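Long-range contact in type III Pentaketide Synthase (Neurospora crassa, PDB 3EUO), which probably condenses acyl units into a pentaketide, as an acyltransferase of the chalcone and stilbene synthase family: residues D348-G362 against P367-R379. Residues are numbered along the deposited sequence; the frame is centred on the assembly and turned at random.
Sequences DALAPGGKVKEYVVG and PGINVEMCMLKRR
Arg378 NH2 donates to the syn lone pair of Asp348 OD1 at 2.8 Å, a salt bridge in which carboxylate and guanidinium planes stand 35° apart. The extended chain from CG to NE, with CG trans to the backbone N (chi1 -179°), carries the guanidinium out to Asp348. One water links Arg378 NH1 to Asp348 OD1, another links it to Lys357 O, and a third bridges Lys377 NZ to Glu358 OE2, supplementing a long salt bridge. Val356 CG1 lies over one guanidinium face near its rim, 3.3 Å from Arg378 NH1; a small methyl fits there while Asp348 takes the edge. A leucine in place of Arg378 would probably leave Asp348 without its counter-charge and two waters without their NH1 donor. Backbone bonds pair strands 359-366 and 370-378 as an antiparallel beta hairpin within a mixed core sheet of the thiolase-like fold, Val360 N to Leu376 O and Leu376 N to Val360 O each 2.8 Å. Gly362 suits its place opposite Cys374, since a CB there would run into the sulfur as Cys374 holds it. Among apolar groups, Val361 CG2 meets Met375 CE at 4.0 Å, the flexible thioether bending to fit the rigid valine. Lys377's aliphatic part runs alongside Tyr359, Lys377 CG 3.6 Å from Tyr359 CE1.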
loop_
_atom_site.group_PDB
_atom_site.type_symbol
_atom_site.label_atom_id
_atom_site.label_comp_id
_atom_site.label_asym_id
_atom_site.label_seq_id
_atom_site.Cartn_x
_atom_site.Cartn_y
_atom_site.Cartn_z
ATOM N N ASP A 348 29.089 -18.902 2.547
ATOM C CA ASP A 348 29.576 -19.943 1.630
ATOM C C ASP A 348 30.259 -21.068 2.409
ATOM O O ASP A 348 30.120 -22.245 2.063
ATOM C CB ASP A 348 30.546 -19.371 0.584
ATOM C CG ASP A 348 29.872 -18.418 -0.404
ATOM O OD1 ASP A 348 28.622 -18.353 -0.449
ATOM O OD2 ASP A 348 30.604 -17.728 -1.147
ATOM N N ALA A 349 30.959 -20.689 3.478
ATOM C CA ALA A 349 31.720 -21.624 4.323
ATOM C C ALA A 349 30.848 -22.588 5.126
ATOM O O ALA A 349 31.330 -23.619 5.604
ATOM C CB ALA A 349 32.651 -20.849 5.258
ATOM N N LEU A 350 29.570 -22.260 5.274
ATOM C CA LEU A 350 28.652 -23.111 6.021
ATOM C C LEU A 350 27.673 -23.874 5.122
ATOM O O LEU A 350 26.745 -24.509 5.620
ATOM C CB LEU A 350 27.904 -22.290 7.079
ATOM C CG LEU A 350 28.739 -21.727 8.231
ATOM C CD1 LEU A 350 27.985 -20.617 8.951
ATOM C CD2 LEU A 350 29.151 -22.830 9.207
ATOM N N ALA A 351 27.891 -23.818 3.809
ATOM C CA ALA A 351 27.006 -24.476 2.846
ATOM C C ALA A 351 26.948 -25.986 3.087
ATOM O O ALA A 351 27.997 -26.620 3.213
ATOM C CB ALA A 351 27.460 -24.185 1.432
ATOM N N PRO A 352 25.728 -26.564 3.151
ATOM C CA PRO A 352 25.580 -27.997 3.412
ATOM C C PRO A 352 26.462 -28.823 2.485
ATOM O O PRO A 352 26.435 -28.631 1.266
ATOM C CB PRO A 352 24.102 -28.260 3.113
ATOM C CG PRO A 352 23.437 -26.980 3.384
ATOM C CD PRO A 352 24.418 -25.910 2.970
ATOM N N GLY A 353 27.259 -29.711 3.077
ATOM C CA GLY A 353 28.183 -30.556 2.327
ATOM C C GLY A 353 29.166 -29.793 1.460
ATOM O O GLY A 353 29.664 -30.330 0.468
ATOM N N GLY A 354 29.438 -28.539 1.825
ATOM C CA GLY A 354 30.376 -27.686 1.087
ATOM C C GLY A 354 29.875 -27.215 -0.266
ATOM O O GLY A 354 30.621 -26.606 -1.039
ATOM N N LYS A 355 28.606 -27.492 -0.553
ATOM C CA LYS A 355 28.029 -27.124 -1.837
ATOM C C LYS A 355 27.141 -25.889 -1.745
ATOM O O LYS A 355 26.003 -25.953 -1.262
ATOM C CB LYS A 355 27.302 -28.309 -2.488
ATOM C CG LYS A 355 28.237 -29.212 -3.308
ATOM C CD LYS A 355 29.057 -28.379 -4.306
ATOM C CE LYS A 355 30.280 -29.119 -4.829
ATOM N NZ LYS A 355 31.246 -28.167 -5.454
ATOM N N VAL A 356 27.697 -24.762 -2.185
ATOM C CA VAL A 356 26.937 -23.525 -2.334
ATOM C C VAL A 356 26.012 -23.717 -3.525
ATOM O O VAL A 356 26.472 -23.975 -4.644
ATOM C CB VAL A 356 27.854 -22.310 -2.575
ATOM C CG1 VAL A 356 27.032 -21.042 -2.787
ATOM C CG2 VAL A 356 28.817 -22.128 -1.414
ATOM N N LYS A 357 24.711 -23.593 -3.280
ATOM C CA LYS A 357 23.710 -23.928 -4.286
ATOM C C LYS A 357 23.484 -22.816 -5.303
ATOM O O LYS A 357 23.548 -21.628 -4.977
ATOM C CB LYS A 357 22.392 -24.335 -3.620
ATOM C CG LYS A 357 22.525 -25.480 -2.612
ATOM C CD LYS A 357 23.301 -26.682 -3.178
ATOM C CE LYS A 357 23.215 -27.894 -2.254
ATOM N NZ LYS A 357 23.781 -27.638 -0.906
ATOM N N GLU A 358 23.214 -23.229 -6.536
ATOM C CA GLU A 358 22.968 -22.324 -7.651
ATOM C C GLU A 358 21.530 -21.813 -7.639
ATOM O O GLU A 358 21.206 -20.829 -8.312
ATOM C CB GLU A 358 23.243 -23.064 -8.959
ATOM C CG GLU A 358 23.590 -22.178 -10.127
ATOM C CD GLU A 358 24.531 -22.850 -11.118
ATOM O OE1 GLU A 358 25.088 -23.932 -10.808
ATOM O OE2 GLU A 358 24.720 -22.281 -12.210
ATOM N N TYR A 359 20.672 -22.495 -6.886
ATOM C CA TYR A 359 19.253 -22.160 -6.839
ATOM C C TYR A 359 18.791 -22.004 -5.404
ATOM O O TYR A 359 19.117 -22.819 -4.537
ATOM C CB TYR A 359 18.414 -23.202 -7.584
ATOM C CG TYR A 359 18.712 -23.255 -9.065
ATOM C CD1 TYR A 359 17.985 -22.480 -9.974
ATOM C CD2 TYR A 359 19.731 -24.072 -9.560
ATOM C CE1 TYR A 359 18.272 -22.514 -11.335
ATOM C CE2 TYR A 359 20.024 -24.106 -10.916
ATOM C CZ TYR A 359 19.285 -23.338 -11.795
ATOM O OH TYR A 359 19.575 -23.378 -13.136
ATOM N N VAL A 360 18.018 -20.947 -5.170
ATOM C CA VAL A 360 17.646 -20.526 -3.828
ATOM C C VAL A 360 16.136 -20.370 -3.755
ATOM O O VAL A 360 15.525 -19.705 -4.596
ATOM C CB VAL A 360 18.333 -19.178 -3.451
ATOM C CG1 VAL A 360 18.056 -18.800 -2.005
ATOM C CG2 VAL A 360 19.836 -19.249 -3.701
ATOM N N VAL A 361 15.532 -21.004 -2.758
ATOM C CA VAL A 361 14.109 -20.847 -2.530
ATOM C C VAL A 361 13.921 -19.770 -1.466
ATOM O O VAL A 361 14.491 -19.877 -0.378
ATOM C CB VAL A 361 13.458 -22.179 -2.087
ATOM C CG1 VAL A 361 11.986 -21.985 -1.789
ATOM C CG2 VAL A 361 13.640 -23.245 -3.166
ATOM N N GLY A 362 13.141 -18.737 -1.789
ATOM C CA GLY A 362 12.803 -17.698 -0.823
ATOM C C GLY A 362 11.420 -17.993 -0.275
ATOM O O GLY A 362 10.546 -18.422 -1.019
ATOM N N PRO A 367 0.531 -11.799 7.965
ATOM C CA PRO A 367 -0.923 -11.668 8.104
ATOM C C PRO A 367 -1.692 -12.046 6.834
ATOM O O PRO A 367 -1.328 -11.622 5.726
ATOM C CB PRO A 367 -1.101 -10.185 8.439
ATOM C CG PRO A 367 0.122 -9.843 9.216
ATOM C CD PRO A 367 1.241 -10.668 8.596
ATOM N N GLY A 368 -2.735 -12.853 7.011
ATOM C CA GLY A 368 -3.540 -13.365 5.903
ATOM C C GLY A 368 -4.291 -14.635 6.277
ATOM O O GLY A 368 -5.529 -14.641 6.281
ATOM N N ILE A 369 -3.577 -15.726 6.565
ATOM C CA ILE A 369 -2.111 -15.817 6.480
ATOM C C ILE A 369 -1.662 -15.902 5.026
ATOM O O ILE A 369 -2.109 -16.781 4.286
ATOM C CB ILE A 369 -1.556 -17.053 7.253
ATOM C CG1 ILE A 369 -1.825 -16.930 8.756
ATOM C CG2 ILE A 369 -0.039 -17.231 6.984
ATOM C CD1 ILE A 369 -1.445 -18.187 9.576
ATOM N N ASN A 370 -0.782 -14.981 4.629
ATOM C CA ASN A 370 -0.216 -14.973 3.285
ATOM C C ASN A 370 1.094 -15.735 3.260
ATOM O O ASN A 370 1.942 -15.528 4.126
ATOM C CB ASN A 370 0.067 -13.537 2.830
ATOM C CG ASN A 370 -1.192 -12.760 2.496
ATOM O OD1 ASN A 370 -2.315 -13.215 2.739
ATOM N ND2 ASN A 370 -1.007 -11.575 1.930
ATOM N N VAL A 371 1.250 -16.595 2.257
ATOM C CA VAL A 371 2.497 -17.310 2.022
ATOM C C VAL A 371 3.114 -16.808 0.720
ATOM O O VAL A 371 2.422 -16.706 -0.298
ATOM C CB VAL A 371 2.261 -18.833 1.900
ATOM C CG1 VAL A 371 3.590 -19.563 1.705
ATOM C CG2 VAL A 371 1.512 -19.375 3.117
ATOM N N GLU A 372 4.410 -16.507 0.757
ATOM C CA GLU A 372 5.153 -16.064 -0.413
ATOM C C GLU A 372 6.360 -16.973 -0.607
ATOM O O GLU A 372 7.085 -17.247 0.345
ATOM C CB GLU A 372 5.649 -14.623 -0.232
ATOM C CG GLU A 372 4.552 -13.569 -0.068
ATOM C CD GLU A 372 3.853 -13.173 -1.375
ATOM O OE1 GLU A 372 4.361 -13.463 -2.479
ATOM O OE2 GLU A 372 2.784 -12.546 -1.292
ATOM N N MET A 373 6.552 -17.454 -1.831
ATOM C CA MET A 373 7.785 -18.158 -2.192
ATOM C C MET A 373 8.321 -17.612 -3.503
ATOM O O MET A 373 7.555 -17.179 -4.361
ATOM C CB MET A 373 7.570 -19.672 -2.337
ATOM C CG MET A 373 7.620 -20.465 -1.058
ATOM S SD MET A 373 7.841 -22.267 -1.303
ATOM C CE MET A 373 7.344 -22.807 0.321
ATOM N N CYS A 374 9.641 -17.648 -3.655
ATOM C CA CYS A 374 10.268 -17.320 -4.926
ATOM C C CYS A 374 11.413 -18.283 -5.209
ATOM O O CYS A 374 11.991 -18.874 -4.286
ATOM C CB CYS A 374 10.759 -15.868 -4.935
ATOM S SG CYS A 374 12.097 -15.505 -3.787
ATOM N N MET A 375 11.716 -18.456 -6.491
ATOM C CA MET A 375 12.886 -19.218 -6.896
ATOM C C MET A 375 13.906 -18.276 -7.520
ATOM O O MET A 375 13.601 -17.586 -8.496
ATOM C CB MET A 375 12.510 -20.315 -7.896
ATOM C CG MET A 375 13.695 -21.201 -8.311
ATOM S SD MET A 375 14.349 -22.282 -7.015
ATOM C CE MET A 375 13.119 -23.583 -7.086
ATOM N N LEU A 376 15.108 -18.263 -6.950
ATOM C CA LEU A 376 16.212 -17.465 -7.462
ATOM C C LEU A 376 17.308 -18.370 -7.994
ATOM O O LEU A 376 17.535 -19.462 -7.464
ATOM C CB LEU A 376 16.793 -16.562 -6.371
ATOM C CG LEU A 376 15.820 -15.627 -5.650
ATOM C CD1 LEU A 376 16.465 -15.029 -4.409
ATOM C CD2 LEU A 376 15.340 -14.531 -6.588
ATOM N N LYS A 377 17.966 -17.916 -9.053
ATOM C CA LYS A 377 19.179 -18.557 -9.532
ATOM C C LYS A 377 20.330 -17.659 -9.109
ATOM O O LYS A 377 20.346 -16.466 -9.410
ATOM C CB LYS A 377 19.144 -18.758 -11.056
ATOM C CG LYS A 377 20.338 -19.539 -11.618
ATOM C CD LYS A 377 20.164 -19.821 -13.106
ATOM C CE LYS A 377 21.331 -20.639 -13.666
ATOM N NZ LYS A 377 22.500 -19.779 -13.997
ATOM N N ARG A 378 21.276 -18.231 -8.380
ATOM C CA ARG A 378 22.417 -17.479 -7.915
ATOM C C ARG A 378 23.533 -17.523 -8.957
ATOM O O ARG A 378 23.955 -18.608 -9.371
ATOM C CB ARG A 378 22.894 -18.033 -6.575
ATOM C CG ARG A 378 24.084 -17.296 -5.996
ATOM C CD ARG A 378 24.378 -17.800 -4.613
ATOM N NE ARG A 378 25.655 -17.308 -4.109
ATOM C CZ ARG A 378 26.110 -17.546 -2.881
ATOM N NH1 ARG A 378 25.397 -18.277 -2.028
ATOM N NH2 ARG A 378 27.285 -17.057 -2.513
ATOM N N ARG A 379 23.992 -16.344 -9.380
ATOM C CA ARG A 379 25.120 -16.239 -10.313
ATOM C C ARG A 379 26.425 -16.615 -9.616
ATOM O O ARG A 379 26.680 -16.204 -8.479
ATOM C CB ARG A 379 25.236 -14.825 -10.890
ATOM C CG ARG A 379 23.980 -14.297 -11.589
ATOM C CD ARG A 379 23.988 -14.541 -13.092
ATOM N NE ARG A 379 22.859 -13.875 -13.745
ATOM C CZ ARG A 379 22.942 -12.768 -14.480
ATOM N NH1 ARG A 379 24.114 -12.169 -14.684
ATOM N NH2 ARG A 379 21.839 -12.256 -15.018
HETATM O O HOH W 1 26.388 -19.146 0.888
HETATM O O HOH W 2 23.310 -20.130 -2.647
HETATM O O HOH W 3 24.068 -19.494 -11.838
#